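Local atomic coordinates of ribonucleoside-diphosphate reductase, alpha chain (PDB entry 6DQX), a protein that probably reduces ribonucleoside diphosphates to deoxyribonucleoside diphosphates, as the catalytic alpha subunit of a class Id ribonucleotide reductase. Residues I185-H189 and G190-E194; Y247-K251 and D252-A256; E48-A52 and L53-R57; Y404-N408 and T409-S413. One frame throughout, in Å; residues are numbered along the deposited sequence.

Interaction 1. Residues I185-H189 and G190-E194; sequences IDIEH and GDIDE. With EDO (1,2-ethanediol), chain G.
H189 and D191 meet where strand 181-186 of the ribonucleotide reductase barrel gives way to helix 192-195, the first connection of a beta-alpha-beta unit that returns through strand 209-213. D191 N donates to H189 ND1 at 3.0 Å in a nearly straight bond, reaching the ring edge with a tilt of 18° from its plane. Because CG of H189 stands anti to its own backbone N (chi1 -165°), the ring runs alongside the D191 side chain, both pointing the same way, with ring and carboxylate planes turned 57° apart. A second bond, from I192 N to H189 O at 3.1 Å, closes the type I turn H189-I192 that leads into the helix, and another type I turn, D186-H189, precedes it.

I192 packs back on the end of the strand and the turn after it. Its CD1 lies 3.9 Å from I185 CG2, while the CG1 atoms of I187 and I192 sit 4.4 Å apart. I185 also lays CD1 over one face of the imidazole of H189, near the rim and 3.6 Å above the plane.

The second shell fixes both polar groups. H189 NE2 is bonded to I141 O, so both ring nitrogens have partners, and the D191 carboxylate is held by S157 OG and R144 N. An ethanediol, likely a crystallisation additive, bridges Y228 OH and the turn: its O2 donates to I187 O at 3.0 Å and lies 3.4 Å from I192 CG2.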
loop_
_atom_site.group_PDB
_atom_site.type_symbol
_atom_site.label_atom_id
_atom_site.label_comp_id
_atom_site.label_asym_id
_atom_site.label_seq_id
_atom_site.Cartn_x
_atom_site.Cartn_y
_atom_site.Cartn_z
ATOM N N ILE A 185 10.337 1.115 -16.024
ATOM C CA ILE A 185 11.720 1.035 -15.538
ATOM C C ILE A 185 12.678 1.219 -16.729
ATOM O O ILE A 185 12.406 0.721 -17.831
ATOM C CB ILE A 185 11.918 -0.331 -14.800
ATOM C CG1 ILE A 185 13.213 -0.367 -13.993
ATOM C CG2 ILE A 185 11.834 -1.518 -15.749
ATOM C CD1 ILE A 185 13.166 0.485 -12.752
ATOM N N ASP A 186 13.795 1.911 -16.525
ATOM C CA ASP A 186 14.779 2.098 -17.605
ATOM C C ASP A 186 15.571 0.799 -17.817
ATOM O O ASP A 186 15.853 0.072 -16.845
ATOM C CB ASP A 186 15.695 3.239 -17.290
ATOM C CG ASP A 186 14.927 4.530 -17.024
ATOM O OD1 ASP A 186 14.642 5.302 -17.978
ATOM O OD2 ASP A 186 14.554 4.725 -15.851
ATOM N N ILE A 187 15.895 0.497 -19.078
ATOM C CA ILE A 187 16.638 -0.741 -19.410
ATOM C C ILE A 187 18.041 -0.752 -18.789
ATOM O O ILE A 187 18.591 -1.839 -18.559
ATOM C CB ILE A 187 16.709 -0.977 -20.945
ATOM C CG1 ILE A 187 17.049 -2.457 -21.251
ATOM C CG2 ILE A 187 17.632 0.021 -21.610
ATOM C CD1 ILE A 187 16.798 -2.870 -22.680
ATOM N N GLU A 188 18.584 0.441 -18.492
ATOM C CA GLU A 188 19.912 0.599 -17.866
ATOM C C GLU A 188 19.888 0.557 -16.325
ATOM O O GLU A 188 20.931 0.666 -15.709
ATOM C CB GLU A 188 20.661 1.837 -18.356
ATOM C CG GLU A 188 20.161 3.199 -17.866
ATOM C CD GLU A 188 19.043 3.795 -18.722
ATOM O OE1 GLU A 188 18.380 3.048 -19.477
ATOM O OE2 GLU A 188 18.804 5.021 -18.612
ATOM N N HIS A 189 18.710 0.375 -15.741
ATOM C CA HIS A 189 18.527 0.452 -14.288
ATOM C C HIS A 189 19.155 -0.766 -13.646
ATOM O O HIS A 189 19.105 -1.866 -14.210
ATOM C CB HIS A 189 17.032 0.484 -13.915
ATOM C CG HIS A 189 16.769 0.923 -12.504
ATOM N ND1 HIS A 189 16.734 0.049 -11.431
ATOM C CD2 HIS A 189 16.523 2.156 -11.991
ATOM C CE1 HIS A 189 16.486 0.726 -10.325
ATOM N NE2 HIS A 189 16.348 2.005 -10.629
ATOM N N GLY A 190 19.708 -0.572 -12.450
ATOM C CA GLY A 190 20.293 -1.671 -11.694
ATOM C C GLY A 190 19.411 -2.875 -11.522
ATOM O O GLY A 190 19.924 -3.995 -11.481
ATOM N N ASP A 191 18.089 -2.676 -11.440
ATOM C CA ASP A 191 17.148 -3.749 -11.147
ATOM C C ASP A 191 16.467 -4.367 -12.376
ATOM O O ASP A 191 15.533 -5.148 -12.225
ATOM C CB ASP A 191 16.065 -3.269 -10.170
ATOM C CG ASP A 191 16.623 -2.697 -8.879
ATOM O OD1 ASP A 191 17.674 -3.173 -8.385
ATOM O OD2 ASP A 191 15.992 -1.747 -8.349
ATOM N N ILE A 192 16.938 -4.043 -13.578
ATOM C CA ILE A 192 16.284 -4.493 -14.802
ATOM C C ILE A 192 16.059 -6.019 -14.853
ATOM O O ILE A 192 14.994 -6.477 -15.244
ATOM C CB ILE A 192 17.016 -3.947 -16.069
ATOM C CG1 ILE A 192 16.181 -4.174 -17.346
ATOM C CG2 ILE A 192 18.398 -4.556 -16.270
ATOM C CD1 ILE A 192 14.765 -3.643 -17.295
ATOM N N ASP A 193 17.052 -6.798 -14.422
ATOM C CA ASP A 193 16.901 -8.273 -14.399
ATOM C C ASP A 193 15.735 -8.739 -13.527
ATOM O O ASP A 193 15.050 -9.699 -13.888
ATOM C CB ASP A 193 18.199 -8.967 -13.946
ATOM C CG ASP A 193 19.322 -8.860 -14.969
ATOM O OD1 ASP A 193 19.035 -8.857 -16.185
ATOM O OD2 ASP A 193 20.512 -8.800 -14.552
ATOM N N GLU A 194 15.477 -8.060 -12.403
ATOM C CA GLU A 194 14.337 -8.437 -11.569
ATOM C C GLU A 194 13.009 -8.141 -12.266
ATOM O O GLU A 194 12.086 -8.920 -12.185
ATOM C CB GLU A 194 14.355 -7.738 -10.212
ATOM C CG GLU A 194 15.524 -8.122 -9.319
ATOM C CD GLU A 194 15.393 -7.496 -7.950
ATOM O OE1 GLU A 194 16.201 -6.589 -7.615
ATOM O OE2 GLU A 194 14.448 -7.868 -7.233
HETATM C C1 EDO G . 23.077 -2.161 -19.160
HETATM O O1 EDO G . 23.446 -0.824 -19.501
HETATM C C2 EDO G . 21.762 -2.048 -18.403
HETATM O O2 EDO G . 21.176 -3.184 -17.742
#

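Interaction 2. Residues Y247-K251 and D252-A256; sequences YLFFK and DNANA
F249 reaches forward to A254, whose CB lies 3.6 Å from both CE1 and CZ of the ring, approaching obliquely. The phenyl gets there because CG is anti to the backbone N (chi1 175°). Between the two residues the chain passes through an inverse gamma turn centred on F250, which is also the N-cap of helix 251-256.

A254 N binds F250 O at 2.9 Å, nearly in line with the carbonyl bond. The next carbonyl illustrates how one oxygen can serve two donors. K251 O is gripped twice by N255, by the backbone N at 3.0 Å and by ND2 of its side-chain amide at 2.9 Å, the two coming from opposite faces of the carbonyl plane. The amide is steadied from its other end, where OD1 accepts from V269 N. N253 brings ND2 to 3.8 Å from F250 CB while that nitrogen is bonded to E543 O and L547 O.

The helix follows strand 247-249 through the F250 turn. That strand runs between parallel strand 209-213 and antiparallel strand 549-554, with F250 lying against E543 of helix 532-544.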
loop_
_atom_site.group_PDB
_atom_site.type_symbol
_atom_site.label_atom_id
_atom_site.label_comp_id
_atom_site.label_asym_id
_atom_site.label_seq_id
_atom_site.Cartn_x
_atom_site.Cartn_y
_atom_site.Cartn_z
ATOM N N TYR A 247 5.880 -3.624 -22.429
ATOM C CA TYR A 247 5.794 -2.479 -23.355
ATOM C C TYR A 247 7.176 -1.862 -23.576
ATOM O O TYR A 247 8.072 -1.953 -22.726
ATOM C CB TYR A 247 4.835 -1.392 -22.796
ATOM C CG TYR A 247 3.525 -1.923 -22.247
ATOM C CD1 TYR A 247 2.910 -3.018 -22.821
ATOM C CD2 TYR A 247 2.890 -1.308 -21.160
ATOM C CE1 TYR A 247 1.714 -3.505 -22.350
ATOM C CE2 TYR A 247 1.680 -1.799 -20.674
ATOM C CZ TYR A 247 1.111 -2.902 -21.272
ATOM O OH TYR A 247 -0.095 -3.437 -20.826
ATOM N N LEU A 248 7.377 -1.254 -24.744
ATOM C CA LEU A 248 8.588 -0.523 -25.029
ATOM C C LEU A 248 8.291 0.966 -25.045
ATOM O O LEU A 248 7.327 1.396 -25.669
ATOM C CB LEU A 248 9.151 -0.961 -26.367
ATOM C CG LEU A 248 9.583 -2.437 -26.370
ATOM C CD1 LEU A 248 9.901 -2.869 -27.788
ATOM C CD2 LEU A 248 10.784 -2.634 -25.459
ATOM N N PHE A 249 9.121 1.733 -24.345
ATOM C CA PHE A 249 9.026 3.201 -24.333
ATOM C C PHE A 249 10.359 3.706 -24.845
ATOM O O PHE A 249 11.402 3.589 -24.176
ATOM C CB PHE A 249 8.675 3.694 -22.933
ATOM C CG PHE A 249 8.659 5.187 -22.787
ATOM C CD1 PHE A 249 7.652 5.948 -23.355
ATOM C CD2 PHE A 249 9.639 5.834 -22.063
ATOM C CE1 PHE A 249 7.638 7.334 -23.200
ATOM C CE2 PHE A 249 9.633 7.211 -21.908
ATOM C CZ PHE A 249 8.636 7.960 -22.490
ATOM N N PHE A 250 10.359 4.205 -26.083
ATOM C CA PHE A 250 11.577 4.775 -26.671
ATOM C C PHE A 250 11.742 6.209 -26.221
ATOM O O PHE A 250 11.298 7.148 -26.860
ATOM C CB PHE A 250 11.540 4.639 -28.194
ATOM C CG PHE A 250 11.543 3.221 -28.648
ATOM C CD1 PHE A 250 12.599 2.388 -28.291
ATOM C CD2 PHE A 250 10.499 2.698 -29.397
ATOM C CE1 PHE A 250 12.610 1.060 -28.697
ATOM C CE2 PHE A 250 10.511 1.365 -29.799
ATOM C CZ PHE A 250 11.571 0.562 -29.451
ATOM N N LYS A 251 12.427 6.355 -25.090
ATOM C CA LYS A 251 12.383 7.589 -24.325
ATOM C C LYS A 251 13.007 8.764 -25.048
ATOM O O LYS A 251 12.597 9.918 -24.860
ATOM C CB LYS A 251 13.019 7.380 -22.935
ATOM C CG LYS A 251 14.461 6.876 -22.939
ATOM C CD LYS A 251 14.945 6.684 -21.502
ATOM C CE LYS A 251 16.172 5.803 -21.427
ATOM N NZ LYS A 251 16.735 5.783 -20.037
ATOM N N ASP A 252 14.004 8.509 -25.883
ATOM C CA ASP A 252 14.631 9.601 -26.601
ATOM C C ASP A 252 13.742 10.097 -27.768
ATOM O O ASP A 252 13.668 11.308 -28.002
ATOM C CB ASP A 252 16.055 9.222 -27.012
ATOM C CG ASP A 252 16.988 9.076 -25.794
ATOM O OD1 ASP A 252 16.910 9.893 -24.830
ATOM O OD2 ASP A 252 17.802 8.132 -25.798
ATOM N N ASN A 253 13.000 9.188 -28.402
ATOM C CA ASN A 253 11.988 9.578 -29.393
ATOM C C ASN A 253 10.837 10.347 -28.726
ATOM O O ASN A 253 10.395 11.386 -29.251
ATOM C CB ASN A 253 11.453 8.381 -30.166
ATOM C CG ASN A 253 12.510 7.716 -31.043
ATOM O OD1 ASN A 253 13.560 8.303 -31.340
ATOM N ND2 ASN A 253 12.262 6.454 -31.419
ATOM N N ALA A 254 10.386 9.860 -27.553
ATOM C CA ALA A 254 9.323 10.545 -26.821
ATOM C C ALA A 254 9.740 11.967 -26.461
ATOM O O ALA A 254 8.973 12.910 -26.651
ATOM C CB ALA A 254 8.955 9.764 -25.573
ATOM N N ASN A 255 10.963 12.140 -25.948
ATOM C CA ASN A 255 11.373 13.466 -25.530
ATOM C C ASN A 255 11.718 14.383 -26.700
ATOM O O ASN A 255 11.436 15.593 -26.642
ATOM C CB ASN A 255 12.454 13.365 -24.465
ATOM C CG ASN A 255 11.843 13.017 -23.114
ATOM O OD1 ASN A 255 11.238 13.872 -22.482
ATOM N ND2 ASN A 255 11.918 11.760 -22.721
ATOM N N ALA A 256 12.269 13.809 -27.764
ATOM C CA ALA A 256 12.539 14.602 -28.988
ATOM C C ALA A 256 11.241 15.075 -29.670
ATOM O O ALA A 256 11.218 16.137 -30.357
ATOM C CB ALA A 256 13.413 13.828 -29.956
#

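Interaction 3. Residues E48-A52 and L53-R57; sequences EGTTA and LERIR
A capping box opens helix 52-67, with T51 as the N-cap and E54 as its reciprocal partner three residues on. The T51 hydroxyl oxygen accepts from E54 N at 3.1 Å, N-H...O angle 158°. In return, E54 OE1 accepts from T51 N at 3.2 Å, using the lone pair that points away from the other carboxylate oxygen. The two side chains cross at about a right angle, and OG1 of T51 lies only 3.1 Å from E54 CB, a tight fit.

Torsions explain the exchange. OG1 of T51 stands between its backbone N and carbonyl carbon (chi1 68°), turned towards the first turn of the helix. E54 has CG anti to its own N (chi1 -175°) and is extended from there, which carries the carboxylate back along the chain until OE1 lies 3.5 Å from T50 CA.

Ordinary helical bonds take over immediately. R55 N donates to T51 O and I56 N to A52 O, while CG1 of I56 passes 3.3 Å from the same A52 carbonyl oxygen. Beside the cap, T50 CG2 rests 3.9 Å from R55 CB. The guanidinium of R55 leads away from the cap to the carbonyl oxygens of W92 and F95, and I56 packs on Y77 and M80 of helix 72-82.

The N-H of the N-cap and that of the third residue after it are thereby each given a side-chain acceptor, and this reciprocal backbone-to-side-chain exchange is the hallmark of the threonine-glutamate capping box at a helix N-terminus.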
loop_
_atom_site.group_PDB
_atom_site.type_symbol
_atom_site.label_atom_id
_atom_site.label_comp_id
_atom_site.label_asym_id
_atom_site.label_seq_id
_atom_site.Cartn_x
_atom_site.Cartn_y
_atom_site.Cartn_z
ATOM N N GLU A 48 -28.978 2.697 -14.016
ATOM C CA GLU A 48 -30.314 2.128 -14.155
ATOM C C GLU A 48 -31.297 3.274 -14.335
ATOM O O GLU A 48 -31.221 4.284 -13.634
ATOM C CB GLU A 48 -30.671 1.278 -12.919
ATOM C CG GLU A 48 -32.137 0.860 -12.814
ATOM C CD GLU A 48 -32.368 -0.164 -11.713
ATOM O OE1 GLU A 48 -31.995 -1.344 -11.907
ATOM O OE2 GLU A 48 -32.920 0.207 -10.653
ATOM N N GLY A 49 -32.178 3.141 -15.314
ATOM C CA GLY A 49 -33.170 4.174 -15.617
ATOM C C GLY A 49 -32.708 5.368 -16.447
ATOM O O GLY A 49 -33.418 6.370 -16.507
ATOM N N THR A 50 -31.523 5.294 -17.060
ATOM C CA THR A 50 -31.077 6.295 -18.059
ATOM C C THR A 50 -30.855 5.538 -19.374
ATOM O O THR A 50 -30.151 4.534 -19.381
ATOM C CB THR A 50 -29.773 7.011 -17.626
ATOM O OG1 THR A 50 -30.009 7.797 -16.445
ATOM C CG2 THR A 50 -29.264 7.958 -18.738
ATOM N N THR A 51 -31.487 5.982 -20.464
ATOM C CA THR A 51 -31.278 5.372 -21.774
ATOM C C THR A 51 -30.023 5.964 -22.430
ATOM O O THR A 51 -29.594 7.047 -22.057
ATOM C CB THR A 51 -32.443 5.613 -22.741
ATOM O OG1 THR A 51 -32.513 7.008 -23.096
ATOM C CG2 THR A 51 -33.779 5.152 -22.106
ATOM N N ALA A 52 -29.488 5.261 -23.434
ATOM C CA ALA A 52 -28.332 5.769 -24.217
ATOM C C ALA A 52 -28.604 7.137 -24.850
ATOM O O ALA A 52 -27.808 8.052 -24.719
ATOM C CB ALA A 52 -27.936 4.769 -25.281
ATOM N N LEU A 53 -29.756 7.300 -25.505
ATOM C CA LEU A 53 -30.072 8.580 -26.136
ATOM C C LEU A 53 -30.205 9.692 -25.114
ATOM O O LEU A 53 -29.730 10.786 -25.328
ATOM C CB LEU A 53 -31.356 8.493 -26.987
ATOM C CG LEU A 53 -31.302 7.684 -28.282
ATOM C CD1 LEU A 53 -32.702 7.453 -28.871
ATOM C CD2 LEU A 53 -30.387 8.380 -29.288
ATOM N N GLU A 54 -30.868 9.416 -23.998
ATOM C CA GLU A 54 -31.016 10.392 -22.927
ATOM C C GLU A 54 -29.654 10.859 -22.403
ATOM O O GLU A 54 -29.421 12.041 -22.149
ATOM C CB GLU A 54 -31.821 9.717 -21.818
ATOM C CG GLU A 54 -32.202 10.554 -20.651
ATOM C CD GLU A 54 -33.234 9.836 -19.801
ATOM O OE1 GLU A 54 -33.222 8.573 -19.729
ATOM O OE2 GLU A 54 -34.062 10.542 -19.217
ATOM N N ARG A 55 -28.768 9.902 -22.225
ATOM C CA ARG A 55 -27.410 10.192 -21.776
ATOM C C ARG A 55 -26.670 11.109 -22.778
ATOM O O ARG A 55 -26.014 12.073 -22.367
ATOM C CB ARG A 55 -26.671 8.869 -21.557
ATOM C CG ARG A 55 -25.277 8.975 -20.970
ATOM C CD ARG A 55 -25.255 9.449 -19.540
ATOM N NE ARG A 55 -23.873 9.709 -19.138
ATOM C CZ ARG A 55 -23.412 10.780 -18.505
ATOM N NH1 ARG A 55 -24.208 11.757 -18.111
ATOM N NH2 ARG A 55 -22.101 10.861 -18.252
ATOM N N ILE A 56 -26.821 10.847 -24.071
ATOM C CA ILE A 56 -26.126 11.653 -25.094
ATOM C C ILE A 56 -26.623 13.092 -25.066
ATOM O O ILE A 56 -25.843 14.036 -25.112
ATOM C CB ILE A 56 -26.260 11.040 -26.498
ATOM C CG1 ILE A 56 -25.541 9.684 -26.566
ATOM C CG2 ILE A 56 -25.752 11.993 -27.567
ATOM C CD1 ILE A 56 -26.045 8.808 -27.695
ATOM N N ARG A 57 -27.940 13.260 -25.013
ATOM C CA ARG A 57 -28.509 14.583 -24.873
ATOM C C ARG A 57 -28.010 15.311 -23.629
ATOM O O ARG A 57 -27.706 16.501 -23.700
ATOM C CB ARG A 57 -30.058 14.501 -24.859
ATOM C CG ARG A 57 -30.754 15.851 -24.660
ATOM C CD ARG A 57 -30.779 16.634 -25.970
ATOM N NE ARG A 57 -31.838 16.149 -26.884
ATOM C CZ ARG A 57 -31.892 16.375 -28.208
ATOM N NH1 ARG A 57 -30.945 17.081 -28.850
ATOM N NH2 ARG A 57 -32.899 15.873 -28.916
#

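Interaction 4. Residues Y404-N408 and T409-S413; sequences YGRRN and TTLMS. With EDO (1,2-ethanediol), chain F.
N408 and L411 meet across a bend in the irregular linker between helices 367-395 and 418-423, in the barrel domain of the reductase. L411 turns back against the bend, its side chain crossing that of N408 at about a right angle. CD2 of L411 lies 3.7 Å from N408 O, and its CD1 is 4.0 Å from N408 OD1. The N408 amide is itself fixed on both ends: OD1 is bonded to S388 OG, and ND2 to R344 O and D317 OD1.

T409, at the bend itself, offers its carbonyl to R406, which reaches forward along the chain. R406 NH2 donates to T409 O at 2.9 Å, almost straight at 163°, with the acceptor at the guanidinium edge and near its plane. R406 NE makes only a weak, bent bond to N408 O (2.7 Å), so the two successive carbonyls are held unequally. An extended chain from CG to NE gives R406 this reach. T409 OG1 and Y262 OH are hydrogen-bonded.

The end of the R407 side chain leads away from 409-413, with NE in a salt bridge to D317 and NH1 bonded to G396 O. Its remaining nitrogen, NH2, donates to O2 of an ethanediol at 3.0 Å.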
loop_
_atom_site.group_PDB
_atom_site.type_symbol
_atom_site.label_atom_id
_atom_site.label_comp_id
_atom_site.label_asym_id
_atom_site.label_seq_id
_atom_site.Cartn_x
_atom_site.Cartn_y
_atom_site.Cartn_z
ATOM N N TYR A 404 2.092 31.164 -25.079
ATOM C CA TYR A 404 2.203 30.162 -26.112
ATOM C C TYR A 404 1.052 30.125 -27.113
ATOM O O TYR A 404 1.239 29.572 -28.180
ATOM C CB TYR A 404 2.427 28.753 -25.529
ATOM C CG TYR A 404 3.857 28.538 -25.057
ATOM C CD1 TYR A 404 4.269 28.961 -23.800
ATOM C CD2 TYR A 404 4.779 27.908 -25.860
ATOM C CE1 TYR A 404 5.576 28.766 -23.370
ATOM C CE2 TYR A 404 6.094 27.703 -25.440
ATOM C CZ TYR A 404 6.478 28.123 -24.189
ATOM O OH TYR A 404 7.765 27.940 -23.736
ATOM N N GLY A 405 -0.099 30.694 -26.777
ATOM C CA GLY A 405 -1.184 30.907 -27.731
ATOM C C GLY A 405 -2.181 29.780 -27.924
ATOM O O GLY A 405 -2.951 29.804 -28.892
ATOM N N ARG A 406 -2.187 28.790 -27.021
ATOM C CA ARG A 406 -3.235 27.782 -27.013
ATOM C C ARG A 406 -3.593 27.396 -25.589
ATOM O O ARG A 406 -2.901 27.781 -24.642
ATOM C CB ARG A 406 -2.833 26.560 -27.834
ATOM C CG ARG A 406 -1.637 25.789 -27.301
ATOM C CD ARG A 406 -1.418 24.529 -28.134
ATOM N NE ARG A 406 -0.348 23.734 -27.536
ATOM C CZ ARG A 406 0.958 24.012 -27.563
ATOM N NH1 ARG A 406 1.444 25.074 -28.212
ATOM N NH2 ARG A 406 1.820 23.199 -26.945
ATOM N N ARG A 407 -4.691 26.657 -25.490
ATOM C CA ARG A 407 -5.319 26.263 -24.228
ATOM C C ARG A 407 -4.738 24.956 -23.632
ATOM O O ARG A 407 -4.813 24.746 -22.406
ATOM C CB ARG A 407 -6.812 26.071 -24.520
ATOM C CG ARG A 407 -7.722 25.669 -23.372
ATOM C CD ARG A 407 -8.072 26.836 -22.506
ATOM N NE ARG A 407 -9.178 26.510 -21.605
ATOM C CZ ARG A 407 -9.390 27.101 -20.439
ATOM N NH1 ARG A 407 -8.584 28.067 -20.014
ATOM N NH2 ARG A 407 -10.410 26.717 -19.684
ATOM N N ASN A 408 -4.240 24.076 -24.504
ATOM C CA ASN A 408 -3.904 22.678 -24.187
ATOM C C ASN A 408 -2.498 22.343 -24.631
ATOM O O ASN A 408 -2.121 22.622 -25.763
ATOM C CB ASN A 408 -4.864 21.784 -24.926
ATOM C CG ASN A 408 -6.295 22.216 -24.729
ATOM O OD1 ASN A 408 -6.894 22.845 -25.618
ATOM N ND2 ASN A 408 -6.838 21.958 -23.533
ATOM N N THR A 409 -1.702 21.741 -23.742
ATOM C CA THR A 409 -0.294 21.499 -24.061
ATOM C C THR A 409 -0.151 20.491 -25.189
ATOM O O THR A 409 0.723 20.642 -26.072
ATOM C CB THR A 409 0.531 21.023 -22.850
ATOM O OG1 THR A 409 -0.096 19.878 -22.275
ATOM C CG2 THR A 409 0.683 22.132 -21.831
ATOM N N THR A 410 -1.036 19.491 -25.160
ATOM C CA THR A 410 -1.152 18.481 -26.186
ATOM C C THR A 410 -2.617 18.333 -26.582
ATOM O O THR A 410 -3.518 18.585 -25.781
ATOM C CB THR A 410 -0.631 17.098 -25.689
ATOM O OG1 THR A 410 -1.473 16.618 -24.625
ATOM C CG2 THR A 410 0.824 17.236 -25.241
ATOM N N LEU A 411 -2.837 17.911 -27.819
ATOM C CA LEU A 411 -4.148 17.722 -28.401
ATOM C C LEU A 411 -4.473 16.283 -28.829
ATOM O O LEU A 411 -5.652 15.901 -28.758
ATOM C CB LEU A 411 -4.312 18.631 -29.626
ATOM C CG LEU A 411 -4.665 20.107 -29.364
ATOM C CD1 LEU A 411 -5.938 20.213 -28.512
ATOM C CD2 LEU A 411 -3.526 20.862 -28.729
ATOM N N MET A 412 -3.487 15.505 -29.260
ATOM C CA MET A 412 -3.762 14.206 -29.907
ATOM C C MET A 412 -2.980 13.024 -29.393
ATOM O O MET A 412 -1.792 13.127 -29.131
ATOM C CB MET A 412 -3.549 14.307 -31.438
ATOM C CG MET A 412 -4.603 15.157 -32.128
ATOM S SD MET A 412 -4.298 15.346 -33.896
ATOM C CE MET A 412 -4.664 13.644 -34.331
ATOM N N SER A 413 -3.660 11.888 -29.312
ATOM C CA SER A 413 -3.034 10.639 -28.908
ATOM C C SER A 413 -3.877 9.517 -29.451
ATOM O O SER A 413 -5.117 9.613 -29.450
ATOM C CB SER A 413 -2.966 10.546 -27.365
ATOM O OG SER A 413 -4.252 10.489 -26.798
HETATM C C1 EDO F . -14.862 25.822 -20.026
HETATM O O1 EDO F . -14.976 24.727 -19.106
HETATM C C2 EDO F . -13.850 25.539 -21.124
HETATM O O2 EDO F . -12.645 25.005 -20.585
#

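In the fold
Along the chain the order is interaction 3, then 1, 2 and 4. Interactions 1 and 2 share the mixed sheet, built on strands 181-186 and 247-249 with strand 209-213 between them. Their centres are about 16 Å apart, yet they touch: K251 NZ of interaction 2 forms salt bridges with E188 OE2 (2.6 Å) and D186 OD1 (3.0 Å) of interaction 1. Interaction 4 touches neither, its nearest atoms being about 9 Å from interaction 2. Interaction 3 is remote, its centre about 48 Å from that of interaction 1, across the centre of the chain. The K251 salt bridges thus join two neighbouring strand-to-helix turns close to a bound magnesium ion.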